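Local coordinates for beta-galactosidase/beta-glucuronidase (Faecalibacterium prausnitzii L2-6, PDB 6MVF), which binds flavin mononucleotide and, as a family 2 glycoside hydrolase, probably cleaves beta-glucuronides, at residues R277-T280 against G286-I289; A353-I358 against A529-N534. All blocks are in the same frame, centred on the assembly; numbering follows the deposited sequence.

Interaction 1 (R277-T280 against G286-I289); sequences RSYT and GFSI
Thr280 and Ser288 form the hydrogen-bonded pair of this antiparallel hairpin. Thr280 N donates to Ser288 O at 3.0 Å, tilted 24° from that carbonyl's plane, and Ser288 N returns the bond to Thr280 O at 2.9 Å, nearly in line with the C=O. One residue along, Tyr279 and Ile289 make the non-hydrogen-bonded pair, their CA atoms 4.2 Å apart.

The well-packed face carries Tyr279 and Ile289. Phe287 reaches the tyrosine diagonally: its CG lies opposite the backbone N (chi1 178°), which brings CE1 to 3.8 Å from Tyr279 CB and alongside CG and CD2. Next to this, Ile289 CD1 rests 3.9 Å from Arg277 CB, touching only the base of the arginine. The bent arginine chain then leads its guanidinium away, one face beneath Tyr279 CE1, with NE bonded to Pro389 O. An alanine in place of Phe287 would probably leave a gap beside Tyr279 CB and deprive Leu392 and Leu296 of their apolar neighbour.

The other face, with Thr280 and Ser288, is looser and wetter. Thr280 is exposed, and its OG1 stands 3.6 Å from Ser288 CB without a direct bond between the two hydroxyls. A water joins them instead: it donates to Gly286 O, bonds Ser288 OG at 3.1 Å, and reaches Thr280 OG1 only weakly.

Strand 286-289 runs on into strand 292-300, the first of the TIM barrel, and pairs with it antiparallel; Ile289 touches Thr294 there. Phe287 leans on Leu392 and Phe393, at the start of strand 391-398, and on Leu296 of strand 292-300, which places the hairpin at the N-terminal end of the barrel strands.

Interaction 2 (A353-I358 against A529-N534); sequences AVWAEI and ASHVWN
Trp355 and His531 supply nearly all the surface buried here, meeting inside the TIM barrel from its third and eighth strands, which are not paired with each other. The indole puts CE3, on its six-membered ring, 4.0 Å from CE1 of the imidazole. That is a single-point approach: the centroid of the six-membered ring lies 5.8 Å from that of the imidazole, with the planes at 82°, an oblique meeting. Trp355 CG lies roughly opposite the backbone N (chi1 158°), swinging the indole inward from strand 353-357.

Each ring is held by a separate polar bond. Trp355 NE1 donates to Glu357 OE1 at 3.0 Å, approaching the carboxylate from its anti side and 31° out of its plane. Glu357 also forms a salt bridge with Arg333 and a hydrogen bond with His336. On the histidine, NE2 bonds Thr331 OG1. A little further on, a cis peptide precedes Asn534, as at the eighth strand of many clan GH-A hydrolases.

No hydrogen bond links the two segments. The contact between them is therefore van der Waals, while the bonds at Trp355 NE1 and His531 NE2 are made to other residues, and probably help set how the two rings are turned.

How the interactions relate
Interaction 1 comes first in the sequence, both of its strands preceding those of interaction 2, and all four strands belong to one mixed sheet. The centres are about 16 Å apart, and even the nearest atoms stay about 5 Å from each other. Neighbours bridge them: Leu296 receives Phe287 from interaction 1 and Ala529 from interaction 2, and Leu392 packs on Phe287 while bonding through its backbone to Val354. The hairpin lies at one end of the barrel, and the Trp355-His531 meeting lies within it. Neither contact includes a residue of the flavin mononucleotide pocket; the side chain of Arg277 is about 12 Å from the bound cofactor.

Interaction 1 (R277-T280 against G286-I289)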
loop_
_atom_site.group_PDB
_atom_site.type_symbol
_atom_site.label_atom_id
_atom_site.label_comp_id
_atom_site.label_asym_id
_atom_site.label_seq_id
_atom_site.Cartn_x
_atom_site.Cartn_y
_atom_site.Cartn_z
ATOM N N ARG A 277 -2.401 7.970 32.550
ATOM C CA ARG A 277 -3.272 9.063 32.959
ATOM C C ARG A 277 -3.790 8.780 34.351
ATOM O O ARG A 277 -3.936 7.626 34.748
ATOM C CB ARG A 277 -4.461 9.277 32.009
ATOM C CG ARG A 277 -5.588 8.280 32.141
ATOM C CD ARG A 277 -5.273 7.030 31.381
ATOM N NE ARG A 277 -6.289 5.998 31.527
ATOM C CZ ARG A 277 -6.388 5.210 32.592
ATOM N NH1 ARG A 277 -5.541 5.381 33.610
ATOM N NH2 ARG A 277 -7.340 4.271 32.646
ATOM N N SER A 278 -4.066 9.851 35.080
ATOM C CA SER A 278 -4.865 9.803 36.291
ATOM C C SER A 278 -6.070 10.710 36.089
ATOM O O SER A 278 -6.081 11.562 35.196
ATOM C CB SER A 278 -4.060 10.237 37.520
ATOM O OG SER A 278 -3.458 11.510 37.317
ATOM N N TYR A 279 -7.093 10.513 36.917
ATOM C CA TYR A 279 -8.341 11.229 36.712
ATOM C C TYR A 279 -9.178 11.166 37.982
ATOM O O TYR A 279 -9.066 10.235 38.782
ATOM C CB TYR A 279 -9.129 10.683 35.502
ATOM C CG TYR A 279 -9.527 9.219 35.585
ATOM C CD1 TYR A 279 -8.655 8.214 35.185
ATOM C CD2 TYR A 279 -10.788 8.842 36.039
ATOM C CE1 TYR A 279 -9.007 6.873 35.251
ATOM C CE2 TYR A 279 -11.155 7.495 36.108
ATOM C CZ TYR A 279 -10.251 6.515 35.708
ATOM O OH TYR A 279 -10.596 5.181 35.757
ATOM N N THR A 280 -10.025 12.177 38.151
ATOM C CA THR A 280 -10.865 12.303 39.326
ATOM C C THR A 280 -12.239 12.775 38.881
ATOM O O THR A 280 -12.373 13.480 37.874
ATOM C CB THR A 280 -10.253 13.281 40.348
ATOM O OG1 THR A 280 -9.880 14.494 39.679
ATOM C CG2 THR A 280 -8.998 12.685 40.989
ATOM N N GLY A 286 -16.924 17.852 38.822
ATOM C CA GLY A 286 -16.988 17.124 37.573
ATOM C C GLY A 286 -15.735 16.296 37.334
ATOM O O GLY A 286 -15.095 15.809 38.267
ATOM N N PHE A 287 -15.376 16.155 36.061
ATOM C CA PHE A 287 -14.286 15.285 35.633
ATOM C C PHE A 287 -12.999 16.077 35.402
ATOM O O PHE A 287 -13.021 17.168 34.824
ATOM C CB PHE A 287 -14.680 14.528 34.358
ATOM C CG PHE A 287 -13.604 13.650 33.817
ATOM C CD1 PHE A 287 -13.432 12.375 34.305
ATOM C CD2 PHE A 287 -12.758 14.104 32.817
ATOM C CE1 PHE A 287 -12.438 11.574 33.809
ATOM C CE2 PHE A 287 -11.765 13.308 32.316
ATOM C CZ PHE A 287 -11.600 12.041 32.816
ATOM N N SER A 288 -11.880 15.522 35.874
ATOM C CA SER A 288 -10.542 16.021 35.591
ATOM C C SER A 288 -9.691 14.864 35.111
ATOM O O SER A 288 -9.813 13.745 35.615
ATOM C CB SER A 288 -9.835 16.626 36.819
ATOM O OG SER A 288 -10.632 17.576 37.492
ATOM N N ILE A 289 -8.800 15.128 34.168
ATOM C CA ILE A 289 -7.811 14.132 33.787
ATOM C C ILE A 289 -6.444 14.799 33.820
ATOM O O ILE A 289 -6.292 15.930 33.342
ATOM C CB ILE A 289 -8.125 13.510 32.416
ATOM C CG1 ILE A 289 -7.037 12.502 32.035
ATOM C CG2 ILE A 289 -8.332 14.588 31.380
ATOM C CD1 ILE A 289 -7.435 11.604 30.858
HETATM O O HOH W 1 -12.636 16.619 39.678
#

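Interaction 2 (A353-I358 against A529-N534)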
loop_
_atom_site.group_PDB
_atom_site.type_symbol
_atom_site.label_atom_id
_atom_site.label_comp_id
_atom_site.label_asym_id
_atom_site.label_seq_id
_atom_site.Cartn_x
_atom_site.Cartn_y
_atom_site.Cartn_z
ATOM N N ALA A 353 -12.603 9.282 26.405
ATOM C CA ALA A 353 -12.919 8.681 27.697
ATOM C C ALA A 353 -14.061 7.682 27.514
ATOM O O ALA A 353 -15.156 8.075 27.109
ATOM C CB ALA A 353 -13.298 9.781 28.696
ATOM N N VAL A 354 -13.823 6.398 27.796
ATOM C CA VAL A 354 -14.779 5.334 27.480
ATOM C C VAL A 354 -15.449 4.812 28.749
ATOM O O VAL A 354 -14.778 4.515 29.746
ATOM C CB VAL A 354 -14.115 4.171 26.730
ATOM C CG1 VAL A 354 -15.081 2.980 26.639
ATOM C CG2 VAL A 354 -13.666 4.620 25.352
ATOM N N TRP A 355 -16.776 4.687 28.692
ATOM C CA TRP A 355 -17.590 3.972 29.671
ATOM C C TRP A 355 -17.931 2.606 29.057
ATOM O O TRP A 355 -18.639 2.529 28.045
ATOM C CB TRP A 355 -18.819 4.824 30.027
ATOM C CG TRP A 355 -20.094 4.163 30.629
ATOM C CD1 TRP A 355 -20.529 2.863 30.493
ATOM C CD2 TRP A 355 -21.094 4.822 31.428
ATOM N NE1 TRP A 355 -21.714 2.680 31.156
ATOM C CE2 TRP A 355 -22.089 3.861 31.738
ATOM C CE3 TRP A 355 -21.251 6.136 31.907
ATOM C CZ2 TRP A 355 -23.219 4.164 32.514
ATOM C CZ3 TRP A 355 -22.378 6.440 32.675
ATOM C CH2 TRP A 355 -23.342 5.450 32.974
ATOM N N ALA A 356 -17.398 1.534 29.643
ATOM C CA ALA A 356 -17.678 0.173 29.200
ATOM C C ALA A 356 -18.608 -0.520 30.193
ATOM O O ALA A 356 -18.494 -0.310 31.406
ATOM C CB ALA A 356 -16.387 -0.636 29.037
ATOM N N GLU A 357 -19.522 -1.355 29.680
ATOM C CA GLU A 357 -20.521 -1.981 30.540
ATOM C C GLU A 357 -20.885 -3.380 30.042
ATOM O O GLU A 357 -20.567 -3.779 28.916
ATOM C CB GLU A 357 -21.778 -1.111 30.648
ATOM C CG GLU A 357 -22.602 -1.054 29.403
ATOM C CD GLU A 357 -23.854 -0.187 29.562
ATOM O OE1 GLU A 357 -23.863 0.712 30.428
ATOM O OE2 GLU A 357 -24.842 -0.407 28.827
ATOM N N ILE A 358 -21.561 -4.124 30.919
ATOM C CA ILE A 358 -22.091 -5.456 30.634
ATOM C C ILE A 358 -23.579 -5.309 30.332
ATOM O O ILE A 358 -24.180 -4.304 30.732
ATOM C CB ILE A 358 -21.859 -6.416 31.812
ATOM C CG1 ILE A 358 -22.503 -5.845 33.083
ATOM C CG2 ILE A 358 -20.376 -6.694 32.008
ATOM C CD1 ILE A 358 -22.258 -6.657 34.303
ATOM N N ALA A 529 -20.214 13.667 33.126
ATOM C CA ALA A 529 -20.282 13.241 31.732
ATOM C C ALA A 529 -21.736 13.189 31.279
ATOM O O ALA A 529 -22.590 12.666 31.994
ATOM C CB ALA A 529 -19.624 11.871 31.530
ATOM N N SER A 530 -22.000 13.720 30.092
ATOM C CA SER A 530 -23.262 13.562 29.386
ATOM C C SER A 530 -23.025 12.785 28.093
ATOM O O SER A 530 -21.994 12.960 27.427
ATOM C CB SER A 530 -23.900 14.927 29.072
ATOM O OG SER A 530 -23.006 15.770 28.359
ATOM N N HIS A 531 -23.990 11.933 27.737
ATOM C CA HIS A 531 -23.885 11.054 26.577
ATOM C C HIS A 531 -25.176 11.118 25.774
ATOM O O HIS A 531 -26.215 10.625 26.225
ATOM C CB HIS A 531 -23.605 9.618 27.005
ATOM C CG HIS A 531 -22.272 9.423 27.650
ATOM N ND1 HIS A 531 -22.115 9.343 29.018
ATOM C CD2 HIS A 531 -21.032 9.291 27.117
ATOM C CE1 HIS A 531 -20.836 9.164 29.300
ATOM N NE2 HIS A 531 -20.159 9.128 28.165
ATOM N N VAL A 532 -25.113 11.707 24.580
ATOM C CA VAL A 532 -26.246 11.669 23.660
ATOM C C VAL A 532 -26.625 10.233 23.356
ATOM O O VAL A 532 -25.789 9.426 22.926
ATOM C CB VAL A 532 -25.907 12.399 22.354
ATOM C CG1 VAL A 532 -27.016 12.159 21.305
ATOM C CG2 VAL A 532 -25.676 13.860 22.627
ATOM N N TRP A 533 -27.889 9.902 23.569
ATOM C CA TRP A 533 -28.454 8.697 22.986
ATOM C C TRP A 533 -29.098 9.140 21.681
ATOM O O TRP A 533 -30.063 9.910 21.696
ATOM C CB TRP A 533 -29.456 8.046 23.932
ATOM C CG TRP A 533 -29.839 6.647 23.520
ATOM C CD1 TRP A 533 -30.984 6.259 22.878
ATOM C CD2 TRP A 533 -29.071 5.461 23.716
ATOM N NE1 TRP A 533 -30.980 4.900 22.680
ATOM C CE2 TRP A 533 -29.812 4.388 23.178
ATOM C CE3 TRP A 533 -27.841 5.195 24.314
ATOM C CZ2 TRP A 533 -29.350 3.080 23.202
ATOM C CZ3 TRP A 533 -27.391 3.898 24.343
ATOM C CH2 TRP A 533 -28.150 2.850 23.796
ATOM N N ASN A 534 -28.527 8.738 20.546
ATOM C CA ASN A 534 -27.340 7.896 20.404
ATOM C C ASN A 534 -26.547 8.547 19.236
ATOM O O ASN A 534 -27.078 9.436 18.566
ATOM C CB ASN A 534 -27.766 6.426 20.130
ATOM C CG ASN A 534 -26.597 5.453 20.010
ATOM O OD1 ASN A 534 -25.903 5.421 19.000
ATOM N ND2 ASN A 534 -26.408 4.619 21.031
#